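Local coordinates for coenzyme F420-dependent N(5),N(10)-methenyltetrahydromethanopterin reductase-related protein (Desulfurobacterium thermolithotrophum DSM 11699, PDB 6HUZ), which binds the iron-guanylylpyridinol cofactor of [Fe]-hydrogenases and, as the bacterial paralog HmdII, uses tetrahydrofolate derivatives as substrates, at residues S10-Y13 with Y14-L18; M35-E38 with F39-G43; E135-E138 with D139-F142; A149-T153 with P154-H158; T173-Q176 with I177-K181. One frame throughout, in Å; residues are numbered along the deposited sequence.

Contact 1 of 5, residues S10-Y13 with Y14-L18; sequences SLNY and YSNKL. With FE9 (iron-guanylyl pyridinol cofactor), chain B.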
# COMPACT_ATOMS: atom_id res chain seq x y z
N SER A 10 -27.82 9.27 -11.07
CA SER A 10 -27.85 9.49 -12.51
C SER A 10 -28.47 8.36 -13.33
O SER A 10 -27.86 7.32 -13.54
CB SER A 10 -26.46 9.79 -13.04
OG SER A 10 -26.40 9.65 -14.46
N LEU A 11 -29.66 8.59 -13.86
CA LEU A 11 -30.34 7.58 -14.69
C LEU A 11 -29.47 7.14 -15.89
O LEU A 11 -29.33 5.94 -16.15
CB LEU A 11 -31.66 8.14 -15.20
CG LEU A 11 -32.77 8.27 -14.15
CD1 LEU A 11 -33.86 9.24 -14.62
CD2 LEU A 11 -33.40 6.93 -13.85
N ASN A 12 -28.86 8.08 -16.60
CA ASN A 12 -28.02 7.72 -17.75
C ASN A 12 -26.78 6.96 -17.36
O ASN A 12 -26.38 6.05 -18.09
CB ASN A 12 -27.60 8.97 -18.54
CG ASN A 12 -28.71 9.57 -19.32
OD1 ASN A 12 -29.74 8.93 -19.56
ND2 ASN A 12 -28.53 10.81 -19.75
N TYR A 13 -26.15 7.31 -16.25
CA TYR A 13 -24.93 6.59 -15.92
C TYR A 13 -25.23 5.13 -15.61
O TYR A 13 -24.56 4.26 -16.16
CB TYR A 13 -24.13 7.25 -14.79
CG TYR A 13 -22.86 6.48 -14.53
CD1 TYR A 13 -21.72 6.71 -15.29
CD2 TYR A 13 -22.83 5.42 -13.62
CE1 TYR A 13 -20.56 5.96 -15.11
CE2 TYR A 13 -21.68 4.66 -13.43
CZ TYR A 13 -20.56 4.93 -14.19
OH TYR A 13 -19.41 4.19 -14.04
N TYR A 14 -26.25 4.87 -14.78
CA TYR A 14 -26.59 3.50 -14.39
C TYR A 14 -27.28 2.67 -15.46
O TYR A 14 -27.43 1.47 -15.26
CB TYR A 14 -27.42 3.50 -13.10
CG TYR A 14 -26.75 4.22 -11.95
CD1 TYR A 14 -25.50 3.81 -11.50
CD2 TYR A 14 -27.41 5.21 -11.25
CE1 TYR A 14 -24.88 4.44 -10.42
CE2 TYR A 14 -26.82 5.82 -10.14
CZ TYR A 14 -25.55 5.44 -9.74
OH TYR A 14 -24.96 6.04 -8.66
N SER A 15 -27.70 3.26 -16.57
CA SER A 15 -28.37 2.52 -17.65
C SER A 15 -27.51 2.42 -18.90
O SER A 15 -27.42 1.36 -19.50
CB SER A 15 -29.68 3.21 -18.03
OG SER A 15 -30.32 2.60 -19.15
N ASN A 16 -26.92 3.53 -19.34
CA ASN A 16 -26.14 3.48 -20.59
C ASN A 16 -24.64 3.41 -20.49
O ASN A 16 -24.05 2.72 -21.31
CB ASN A 16 -26.51 4.69 -21.44
CG ASN A 16 -27.99 4.93 -21.53
OD1 ASN A 16 -28.79 4.01 -21.74
ND2 ASN A 16 -28.40 6.18 -21.39
N LYS A 17 -24.04 4.13 -19.55
CA LYS A 17 -22.60 4.17 -19.37
C LYS A 17 -22.17 2.90 -18.71
O LYS A 17 -21.35 2.18 -19.28
CB LYS A 17 -22.22 5.43 -18.62
CG LYS A 17 -22.66 6.63 -19.45
CD LYS A 17 -22.28 7.95 -18.84
CE LYS A 17 -22.76 9.08 -19.73
NZ LYS A 17 -22.02 10.35 -19.48
N LEU A 18 -22.73 2.60 -17.54
CA LEU A 18 -22.47 1.36 -16.81
C LEU A 18 -23.83 0.63 -16.89
O LEU A 18 -24.84 1.07 -16.33
CB LEU A 18 -22.02 1.59 -15.36
CG LEU A 18 -21.66 0.33 -14.53
CD1 LEU A 18 -20.31 -0.29 -14.97
CD2 LEU A 18 -21.53 0.67 -13.06
O2 FE9 B . -21.62 5.95 -8.50
FE FE9 B . -21.63 5.33 -5.33
C1F FE9 B . -23.15 4.41 -5.79
O1F FE9 B . -24.09 3.84 -6.06
C2F FE9 B . -21.19 3.96 -4.19
O2F FE9 B . -20.95 3.12 -3.47
C8 FE9 B . -22.44 6.35 -3.94
O18 FE9 B . -22.60 5.92 -2.82
C7 FE9 B . -22.88 7.77 -4.27
C6 FE9 B . -22.76 7.90 -5.76
N1 FE9 B . -22.20 6.82 -6.46
C5 FE9 B . -23.25 9.11 -6.44
C5M FE9 B . -23.81 10.24 -5.63
C4 FE9 B . -23.13 9.18 -7.91
C3 FE9 B . -22.52 8.04 -8.64
C3M FE9 B . -22.39 8.03 -10.14
C2 FE9 B . -22.07 6.84 -7.85
O3P FE9 B . -23.52 10.34 -8.50
P1 FE9 B . -24.92 10.53 -9.28
O1P FE9 B . -25.44 9.23 -9.66
O2P FE9 B . -24.58 11.31 -10.66
O5' FE9 B . -25.88 11.32 -8.29
C5' FE9 B . -25.69 12.69 -7.97
C4' FE9 B . -27.09 13.31 -7.91
O4' FE9 B . -27.00 14.64 -7.43
C1' FE9 B . -28.02 15.40 -8.06
C2' FE9 B . -28.01 14.88 -9.48
O2' FE9 B . -29.21 15.16 -10.21
C3' FE9 B . -27.77 13.39 -9.27
O3' FE9 B . -28.98 12.63 -9.24
N9A FE9 B . -27.75 16.84 -7.89
C4A FE9 B . -28.23 17.51 -6.86
N3A FE9 B . -29.06 17.17 -5.85
C2A FE9 B . -29.43 18.12 -4.97
N2A FE9 B . -30.23 17.73 -3.95
N1A FE9 B . -29.03 19.40 -5.04
C6A FE9 B . -28.26 19.86 -6.04
O6A FE9 B . -27.88 21.05 -6.08
C5A FE9 B . -27.78 18.89 -7.03
N7A FE9 B . -27.00 18.92 -8.12
C8A FE9 B . -26.99 17.67 -8.63
O HOH W 1 -20.04 4.75 -6.82
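S10 and Y14, one turn apart at the head of helix 11-17, line part of the cofactor pocket. Y14 N donates to S10 O over 3.2 Å at an almost straight 176°, while S10 N grips the phosphate oxygen O1P of the iron-guanylylpyridinol at 2.8 Å. S10 also caps the helix: OG, turned anti to its own N (chi1 164°), accepts from Y13 N at 3.0 Å. A phosphate held at the N terminus of the helix that follows the first strand is the classical Rossmann arrangement, and G9 N is also hydrogen-bonded to the cofactor. From here the Y14 ring passes beside phosphate oxygen O1P, and its OH lies over the pyridinol face, 3.1 Å from cofactor C2. Y13 turns its ring edge toward the face of Y14, with the planes at 82°, an offset T-shaped pair. Replacing Y14 by an alanine would probably uncover this side of the pyridinol and leave the Y13 edge without its partner. Y13 OH reaches L228 O of the second subunit. The helix closes in a wider pi-type turn, L18 N donating to Y13 O at 2.8 Å, which brings L18 CB to 3.6 Å from Y13 CE2.

Contact 2 of 5, residues M35-E38 with F39-G43; sequences MAVE and FAKAG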
# COMPACT_ATOMS: atom_id res chain seq x y z
N MET A 35 -32.55 4.11 -2.37
CA MET A 35 -32.35 4.26 -0.93
C MET A 35 -33.63 4.85 -0.34
O MET A 35 -34.13 4.35 0.66
CB MET A 35 -31.17 5.19 -0.64
CG MET A 35 -29.82 4.55 -0.89
SD MET A 35 -28.48 5.68 -0.56
CE MET A 35 -28.68 5.96 1.15
N ALA A 36 -34.11 5.92 -0.92
CA ALA A 36 -35.36 6.60 -0.48
C ALA A 36 -36.55 5.64 -0.47
O ALA A 36 -37.27 5.58 0.50
CB ALA A 36 -35.67 7.77 -1.40
N VAL A 37 -36.75 4.92 -1.57
CA VAL A 37 -37.84 3.95 -1.68
C VAL A 37 -37.74 2.92 -0.55
O VAL A 37 -38.76 2.61 0.09
CB VAL A 37 -37.84 3.29 -3.08
CG1 VAL A 37 -38.60 1.96 -3.07
CG2 VAL A 37 -38.44 4.24 -4.13
N GLU A 38 -36.54 2.41 -0.28
CA GLU A 38 -36.37 1.42 0.79
C GLU A 38 -36.70 1.99 2.16
O GLU A 38 -37.32 1.29 2.95
CB GLU A 38 -34.92 0.87 0.79
CG GLU A 38 -34.70 -0.11 -0.34
CD GLU A 38 -33.25 -0.48 -0.65
OE1 GLU A 38 -33.05 -1.14 -1.69
OE2 GLU A 38 -32.33 -0.12 0.13
N PHE A 39 -36.26 3.23 2.45
CA PHE A 39 -36.53 3.84 3.77
C PHE A 39 -38.05 4.09 3.88
O PHE A 39 -38.64 3.90 4.95
CB PHE A 39 -35.71 5.16 3.94
CG PHE A 39 -34.19 5.06 3.90
CD1 PHE A 39 -33.52 4.05 4.57
CD2 PHE A 39 -33.44 5.99 3.21
CE1 PHE A 39 -32.12 3.97 4.53
CE2 PHE A 39 -32.05 5.91 3.17
CZ PHE A 39 -31.40 4.90 3.85
N ALA A 40 -38.68 4.51 2.77
CA ALA A 40 -40.12 4.77 2.73
C ALA A 40 -40.88 3.45 2.95
O ALA A 40 -41.87 3.42 3.69
CB ALA A 40 -40.49 5.40 1.40
N LYS A 41 -40.41 2.35 2.33
CA LYS A 41 -41.08 1.05 2.50
C LYS A 41 -40.99 0.58 3.96
O LYS A 41 -41.94 -0.02 4.46
CB LYS A 41 -40.52 -0.02 1.54
CG LYS A 41 -41.08 0.10 0.13
CD LYS A 41 -40.28 -0.72 -0.86
CE LYS A 41 -41.08 -1.06 -2.10
NZ LYS A 41 -40.24 -1.03 -3.33
N ALA A 42 -39.86 0.87 4.64
CA ALA A 42 -39.66 0.52 6.04
C ALA A 42 -40.62 1.32 6.95
O ALA A 42 -40.78 0.96 8.11
CB ALA A 42 -38.22 0.76 6.45
N GLY A 43 -41.20 2.38 6.43
CA GLY A 43 -42.17 3.20 7.18
C GLY A 43 -41.65 4.54 7.65
O GLY A 43 -42.29 5.19 8.47
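M35 and F39 sit one turn apart near the C-terminal end of helix 32-41, which finishes in a Schellman motif at G43 and leads into strand 45-49 of the Rossmann-type parallel sheet. The backbone bonds are regular: F39 N donates to M35 O at 3.0 Å, A40 N to A36 O, K41 N to V37 O and A42 N to E38 O. G43, with its positive phi, turns back so that its N meets A40 O at 3.0 Å. Among apolar contacts, M35 and F39 lie side by side and point the same way; the bend at chi3 (64°) swings the M35 methyl CE back to F39 CE2, 3.9 Å away. Y159 of strand 158-163 touches both, with V46 and L183 also against F39, while A36 and A40 rest on strand 45-49. On the outer side, the aliphatic chain of K41 runs alongside V37, K41 CD lying 3.9 Å from V37 CG1. E38 reaches K189 in a long, weak ion pair. The carbonyl that takes the F39 N-H has a second neighbour in the aromatic ring: M35 O also stands over one face of it, displaced toward the rim, 3.1 Å from F39 CD2.

Contact 3 of 5, residues E135-E138 with D139-F142; sequences EGRE and DIGF. With GOL (glycerol), chain D.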
# COMPACT_ATOMS: atom_id res chain seq x y z
N GLU A 135 -23.23 29.55 12.59
CA GLU A 135 -24.65 29.22 12.73
C GLU A 135 -24.98 28.53 14.06
O GLU A 135 -26.13 28.13 14.27
CB GLU A 135 -25.07 28.32 11.55
CG GLU A 135 -24.81 28.93 10.18
CD GLU A 135 -25.74 30.07 9.80
OE1 GLU A 135 -25.45 30.78 8.81
OE2 GLU A 135 -26.76 30.26 10.50
N GLY A 136 -23.99 28.36 14.94
CA GLY A 136 -24.16 27.72 16.23
C GLY A 136 -24.71 26.30 16.14
O GLY A 136 -25.52 25.89 16.98
N ARG A 137 -24.27 25.55 15.10
CA ARG A 137 -24.70 24.17 14.83
C ARG A 137 -23.75 23.08 15.34
O ARG A 137 -23.56 22.06 14.67
CB ARG A 137 -24.96 23.99 13.31
CG ARG A 137 -26.21 24.76 12.79
CD ARG A 137 -27.37 24.91 13.77
NE ARG A 137 -27.98 23.64 14.18
CZ ARG A 137 -28.95 23.01 13.51
NH1 ARG A 137 -29.43 23.52 12.39
NH2 ARG A 137 -29.44 21.87 13.98
N GLU A 138 -23.20 23.26 16.54
CA GLU A 138 -22.29 22.28 17.12
C GLU A 138 -23.03 21.00 17.49
O GLU A 138 -22.41 20.02 17.87
CB GLU A 138 -21.61 22.85 18.37
CG GLU A 138 -20.63 23.96 18.05
CD GLU A 138 -21.25 25.33 17.85
OE1 GLU A 138 -22.49 25.47 17.96
OE2 GLU A 138 -20.48 26.28 17.59
N ASP A 139 -24.36 21.01 17.39
CA ASP A 139 -25.20 19.86 17.69
C ASP A 139 -25.28 18.94 16.48
O ASP A 139 -25.61 17.76 16.61
CB ASP A 139 -26.61 20.33 18.05
CG ASP A 139 -27.31 21.01 16.89
OD1 ASP A 139 -26.84 22.08 16.46
OD2 ASP A 139 -28.32 20.47 16.42
N ILE A 140 -25.00 19.47 15.28
CA ILE A 140 -25.08 18.65 14.08
C ILE A 140 -23.99 17.60 14.04
O ILE A 140 -22.82 17.90 14.26
CB ILE A 140 -25.09 19.50 12.80
CG1 ILE A 140 -26.39 20.37 12.78
CG2 ILE A 140 -24.99 18.61 11.56
CD1 ILE A 140 -26.88 20.74 11.44
N GLY A 141 -24.41 16.37 13.74
CA GLY A 141 -23.53 15.22 13.63
C GLY A 141 -23.10 14.95 12.21
O GLY A 141 -23.79 15.30 11.26
N PHE A 142 -21.94 14.32 12.05
CA PHE A 142 -21.38 13.98 10.73
C PHE A 142 -21.01 12.54 10.67
O PHE A 142 -20.26 12.07 11.51
CB PHE A 142 -20.13 14.83 10.45
CG PHE A 142 -20.52 16.26 10.26
CD1 PHE A 142 -20.64 17.11 11.35
CD2 PHE A 142 -20.83 16.76 9.01
CE1 PHE A 142 -21.00 18.43 11.18
CE2 PHE A 142 -21.21 18.07 8.84
CZ PHE A 142 -21.30 18.90 9.93
C1 GOL D . -20.18 16.74 16.34
O1 GOL D . -20.13 18.00 17.01
C2 GOL D . -20.93 15.71 17.16
O2 GOL D . -22.33 15.77 16.85
C3 GOL D . -20.73 15.88 18.64
O3 GOL D . -19.36 15.73 18.97
O HOH W 2 -21.52 20.28 14.00
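The guanidinium of R137 has the I140 side chain over one face and the carboxylate of D139 at its edge. I140 CD1 stands above the middle of the plane, 3.7 Å from R137 CZ. D139 is gripped side-on by two nitrogens: R137 NE donates to OD1 and R137 NH2 to OD2, each at 3.0 Å and each onto the syn lone pair. The two flat groups are only 10° from coplanar, so the pair of hydrogen bonds makes a nearly planar bidentate salt bridge. D139 gets there by placing CG in the crowded position between its N and carbonyl carbon (chi1 64°), and R137 by bending at chi2 and chi3, which curls its head back over I140. Both charged groups have further partners that fix their rotation: D139 OD2 accepts from N110 N, and R137 NH1 donates to L107 O. I140 N donates to R137 O at 3.0 Å, closing the turn. A water bridges the same R137 O (2.8 Å) and I140 O (2.7 Å), lying in the plane of the F142 ring at its edge. A glycerol, probably from the crystallisation liquor, donates through O1 to E138 O. This is a type I beta turn, R137 to I140, placed after the Schellman end of helix 129-135 and delivering the chain into strand 141-144, an outermost strand of the parallel sheet within this chain.

Contact 4 of 5, residues A149-T153 with P154-H158; sequences AIPGT and PQHKH. With FE9 (iron-guanylyl pyridinol cofactor), chain B.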
# COMPACT_ATOMS: atom_id res chain seq x y z
N ALA A 149 -21.81 -0.11 -2.79
CA ALA A 149 -22.60 -0.86 -3.78
C ALA A 149 -23.53 0.17 -4.42
O ALA A 149 -23.58 1.31 -3.95
CB ALA A 149 -23.45 -1.94 -3.07
N ILE A 150 -24.25 -0.22 -5.48
CA ILE A 150 -25.19 0.68 -6.10
C ILE A 150 -26.59 0.34 -5.53
O ILE A 150 -27.13 -0.73 -5.85
CB ILE A 150 -25.16 0.56 -7.65
CG1 ILE A 150 -23.75 0.98 -8.17
CG2 ILE A 150 -26.31 1.38 -8.28
CD1 ILE A 150 -23.55 0.68 -9.70
N PRO A 151 -27.22 1.21 -4.72
CA PRO A 151 -28.56 0.88 -4.20
C PRO A 151 -29.51 0.55 -5.34
O PRO A 151 -29.58 1.30 -6.33
CB PRO A 151 -28.96 2.15 -3.46
CG PRO A 151 -27.63 2.70 -2.96
CD PRO A 151 -26.77 2.52 -4.20
N GLY A 152 -30.21 -0.58 -5.20
CA GLY A 152 -31.14 -1.09 -6.19
C GLY A 152 -30.66 -2.37 -6.84
O GLY A 152 -31.42 -3.05 -7.54
N THR A 153 -29.39 -2.70 -6.62
CA THR A 153 -28.78 -3.93 -7.13
C THR A 153 -28.86 -4.99 -6.00
O THR A 153 -28.88 -4.63 -4.82
CB THR A 153 -27.34 -3.67 -7.54
OG1 THR A 153 -26.61 -3.26 -6.38
CG2 THR A 153 -27.21 -2.61 -8.64
N PRO A 154 -28.92 -6.28 -6.32
CA PRO A 154 -28.96 -7.28 -5.23
C PRO A 154 -27.72 -7.25 -4.33
O PRO A 154 -27.79 -7.72 -3.19
CB PRO A 154 -29.05 -8.61 -5.98
CG PRO A 154 -28.53 -8.32 -7.36
CD PRO A 154 -28.92 -6.92 -7.65
N GLN A 155 -26.58 -6.71 -4.81
CA GLN A 155 -25.33 -6.65 -4.03
C GLN A 155 -25.46 -5.65 -2.89
O GLN A 155 -24.75 -5.77 -1.89
CB GLN A 155 -24.11 -6.20 -4.92
CG GLN A 155 -23.67 -7.23 -5.95
CD GLN A 155 -24.52 -7.27 -7.21
OE1 GLN A 155 -25.41 -6.43 -7.44
NE2 GLN A 155 -24.26 -8.24 -8.07
N HIS A 156 -26.34 -4.63 -3.02
CA HIS A 156 -26.46 -3.65 -1.95
C HIS A 156 -27.21 -4.29 -0.76
O HIS A 156 -28.44 -4.33 -0.74
CB HIS A 156 -27.16 -2.38 -2.44
CG HIS A 156 -27.36 -1.40 -1.34
ND1 HIS A 156 -28.58 -0.78 -1.14
CD2 HIS A 156 -26.51 -1.01 -0.36
CE1 HIS A 156 -28.43 -0.00 -0.09
NE2 HIS A 156 -27.20 -0.12 0.44
N LYS A 157 -26.45 -4.82 0.23
CA LYS A 157 -27.06 -5.46 1.39
C LYS A 157 -26.50 -4.89 2.65
O LYS A 157 -26.49 -5.56 3.66
CB LYS A 157 -26.80 -6.97 1.35
CG LYS A 157 -27.04 -7.57 -0.03
CD LYS A 157 -27.42 -9.05 0.01
CE LYS A 157 -26.56 -9.88 -0.91
NZ LYS A 157 -27.35 -11.00 -1.50
N HIS A 158 -26.01 -3.66 2.61
CA HIS A 158 -25.37 -3.13 3.83
C HIS A 158 -25.09 -1.68 3.64
O HIS A 158 -25.25 -1.15 2.54
CB HIS A 158 -23.93 -3.82 3.92
CG HIS A 158 -23.25 -3.78 2.57
ND1 HIS A 158 -23.41 -4.81 1.65
CD2 HIS A 158 -22.56 -2.77 1.98
CE1 HIS A 158 -22.77 -4.41 0.56
NE2 HIS A 158 -22.26 -3.19 0.71
O2 FE9 B . -21.62 5.95 -8.50
FE FE9 B . -21.63 5.33 -5.33
C1F FE9 B . -23.15 4.41 -5.79
O1F FE9 B . -24.09 3.84 -6.06
C2F FE9 B . -21.19 3.96 -4.19
O2F FE9 B . -20.95 3.12 -3.47
C8 FE9 B . -22.44 6.35 -3.94
O18 FE9 B . -22.60 5.92 -2.82
C7 FE9 B . -22.88 7.77 -4.27
C6 FE9 B . -22.76 7.90 -5.76
N1 FE9 B . -22.20 6.82 -6.46
C5 FE9 B . -23.25 9.11 -6.44
C5M FE9 B . -23.81 10.24 -5.63
C4 FE9 B . -23.13 9.18 -7.91
C3 FE9 B . -22.52 8.04 -8.64
C3M FE9 B . -22.39 8.03 -10.14
C2 FE9 B . -22.07 6.84 -7.85
O3P FE9 B . -23.52 10.34 -8.50
P1 FE9 B . -24.92 10.53 -9.28
O1P FE9 B . -25.44 9.23 -9.66
O2P FE9 B . -24.58 11.31 -10.66
O5' FE9 B . -25.88 11.32 -8.29
C5' FE9 B . -25.69 12.69 -7.97
C4' FE9 B . -27.09 13.31 -7.91
O4' FE9 B . -27.00 14.64 -7.43
C1' FE9 B . -28.02 15.40 -8.06
C2' FE9 B . -28.01 14.88 -9.48
O2' FE9 B . -29.21 15.16 -10.21
C3' FE9 B . -27.77 13.39 -9.27
O3' FE9 B . -28.98 12.63 -9.24
N9A FE9 B . -27.75 16.84 -7.89
C4A FE9 B . -28.23 17.51 -6.86
N3A FE9 B . -29.06 17.17 -5.85
C2A FE9 B . -29.43 18.12 -4.97
N2A FE9 B . -30.23 17.73 -3.95
N1A FE9 B . -29.03 19.40 -5.04
C6A FE9 B . -28.26 19.86 -6.04
O6A FE9 B . -27.88 21.05 -6.08
C5A FE9 B . -27.78 18.89 -7.03
N7A FE9 B . -27.00 18.92 -8.12
C8A FE9 B . -26.99 17.67 -8.63
O HOH W 3 -30.58 -1.64 -2.68
O HOH W 1 -20.04 4.75 -6.82
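The loop between strands 141-144 and 158-163, which walls the iron site, folds back so that A149 and P151 pack on H156. A149 CB lies 3.6 Å from H156 CA, and P151 CG covers one face of the imidazole in a CH-pi contact, 4.2 Å from the centroid and 18° off the normal. With CG anti to the backbone N (chi1 177°), the ring extends alongside P151, while A149 CB meets the base of the side chain. A water lies 2.7 Å from H156 ND1, in the ring plane, and accepts from G152 N. Two beta turns shape the loop. In the first, type II from I150 to T153 with G152 in its third place, I150 O takes both T153 N and, at 2.6 Å, T153 OG1. The second, type I, is closed by H156 N on T153 O at 3.1 Å. Exchanging H156 for an alanine would probably strip P151 of its aromatic partner and set the bridging water free on one side. E38 and Y159 border the same imidazole. On the cofactor side, I150 CA comes to 3.3 Å from the carbonyl oxygen O1F and P151 CD to 3.5 Å from it, whereas A149 N makes a weak hydrogen bond to O2F, the oxygen of the other iron carbonyl.

Contact 5 of 5, residues T173-Q176 with I177-K181; sequences TEEQ and IEKLK. With EDO (1,2-ethanediol), chain F.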
# COMPACT_ATOMS: atom_id res chain seq x y z
N THR A 173 -22.55 11.69 17.45
CA THR A 173 -22.93 11.17 18.77
C THR A 173 -23.43 9.73 18.65
O THR A 173 -23.78 9.27 17.56
CB THR A 173 -24.05 12.01 19.42
OG1 THR A 173 -25.28 11.79 18.71
CG2 THR A 173 -23.72 13.51 19.48
N GLU A 174 -23.50 9.04 19.78
CA GLU A 174 -23.99 7.66 19.82
C GLU A 174 -25.43 7.62 19.36
O GLU A 174 -25.79 6.71 18.62
CB GLU A 174 -23.85 7.04 21.23
CG GLU A 174 -22.44 6.55 21.52
CD GLU A 174 -21.73 5.77 20.42
OE1 GLU A 174 -22.38 4.92 19.78
OE2 GLU A 174 -20.52 6.02 20.20
N GLU A 175 -26.25 8.60 19.76
CA GLU A 175 -27.65 8.66 19.37
C GLU A 175 -27.76 8.75 17.85
O GLU A 175 -28.60 8.08 17.25
CB GLU A 175 -28.34 9.86 20.02
CG GLU A 175 -29.86 9.80 19.90
CD GLU A 175 -30.65 10.90 20.58
OE1 GLU A 175 -30.08 11.59 21.46
OE2 GLU A 175 -31.84 11.06 20.24
N GLN A 176 -26.92 9.59 17.23
CA GLN A 176 -26.95 9.77 15.79
C GLN A 176 -26.55 8.46 15.10
O GLN A 176 -27.23 8.04 14.17
CB GLN A 176 -26.05 10.94 15.38
CG GLN A 176 -26.69 12.29 15.77
CD GLN A 176 -25.68 13.43 15.89
OE1 GLN A 176 -24.46 13.22 15.99
NE2 GLN A 176 -26.18 14.67 15.90
N ILE A 177 -25.48 7.81 15.57
CA ILE A 177 -25.04 6.54 14.98
C ILE A 177 -26.20 5.50 15.09
O ILE A 177 -26.45 4.77 14.13
CB ILE A 177 -23.76 6.02 15.70
CG1 ILE A 177 -22.52 6.90 15.44
CG2 ILE A 177 -23.46 4.57 15.28
CD1 ILE A 177 -21.99 6.83 14.00
N GLU A 178 -26.89 5.44 16.23
CA GLU A 178 -28.01 4.49 16.41
C GLU A 178 -29.08 4.73 15.35
O GLU A 178 -29.65 3.78 14.82
CB GLU A 178 -28.63 4.59 17.81
CG GLU A 178 -27.77 3.99 18.92
CD GLU A 178 -27.26 2.58 18.68
OE1 GLU A 178 -28.08 1.69 18.34
OE2 GLU A 178 -26.04 2.36 18.83
N LYS A 179 -29.36 5.99 15.01
CA LYS A 179 -30.37 6.30 14.00
C LYS A 179 -29.94 5.72 12.65
O LYS A 179 -30.76 5.13 11.96
CB LYS A 179 -30.59 7.81 13.87
CG LYS A 179 -31.37 8.42 15.02
CD LYS A 179 -31.78 9.82 14.70
CE LYS A 179 -32.10 10.62 15.94
NZ LYS A 179 -32.68 11.95 15.60
N LEU A 180 -28.64 5.86 12.29
CA LEU A 180 -28.12 5.35 11.02
C LEU A 180 -28.19 3.84 11.01
O LEU A 180 -28.66 3.26 10.03
CB LEU A 180 -26.69 5.85 10.81
CG LEU A 180 -26.56 7.38 10.78
CD1 LEU A 180 -25.16 7.81 10.43
CD2 LEU A 180 -27.58 8.00 9.83
N LYS A 181 -27.75 3.21 12.11
CA LYS A 181 -27.82 1.75 12.23
C LYS A 181 -29.26 1.27 12.01
O LYS A 181 -29.47 0.25 11.35
CB LYS A 181 -27.36 1.30 13.63
CG LYS A 181 -25.86 1.26 13.79
CD LYS A 181 -25.46 1.05 15.26
CE LYS A 181 -25.76 -0.35 15.77
NZ LYS A 181 -25.29 -0.53 17.17
C1 EDO F . -31.00 -0.26 15.35
O1 EDO F . -30.52 -1.18 14.36
C2 EDO F . -29.91 0.79 15.64
O2 EDO F . -30.34 1.76 16.58
O HOH W 4 -24.44 3.47 20.71
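I177 N donates to T173 O at 3.0 Å, followed by E178 N to E174 O, K179 N to E175 O and L180 N to Q176 O, the opening turns of helix 174-186. At the N-terminus, T173 and Q176 form a reciprocal capping box: Q176 N donates to T173 OG1 at 3.1 Å and T173 N to Q176 OE1 at 2.8 Å. Extended beyond CG, the Q176 chain also gives its NE2 to N110 O and D139 O, so its buried amide is held on both atoms. The helix is the crossover of a beta-alpha-beta unit between strands 158-163 and 190-195, and I177 and L180 face inward, both touching S143 and I161. Charged groups line the outer side. E174 OE1 and E178 OE2 stand 4.6 Å apart, and a water that donates to each over 2.7 Å probably eases their repulsion; K181 NZ adds a weak salt bridge to E178 OE2 at 3.4 Å. K179 turns to E83 for its salt bridge. A 1,2-ethanediol, probably from the crystallisation liquor, brings O2 to 2.8 Å from E178 O and close to OE1 of the same residue.

Overall arrangement
Followed from the N terminus, the five contacts come strictly in series: each is a local stretch of eight to ten residues, and none nests in or crosses another. Contact 1 starts the helix after strand 2-6, and contact 2 ends the helix before strand 45-49. Contact 3 leads into strand 141-144, contact 4 forms the loop that follows that strand, and contact 5 opens helix 174-186. The fold brings them together: contact 4 packs I150 on Y14 and L18 of contact 1 beside the shared cofactor, and P151 on M35 of contact 2. At the far end of the sheet, D139 of contact 3 meets Q176 of contact 5; their centres lie about 35 Å (contact 3) and 32 Å (contact 5) from that of contact 1.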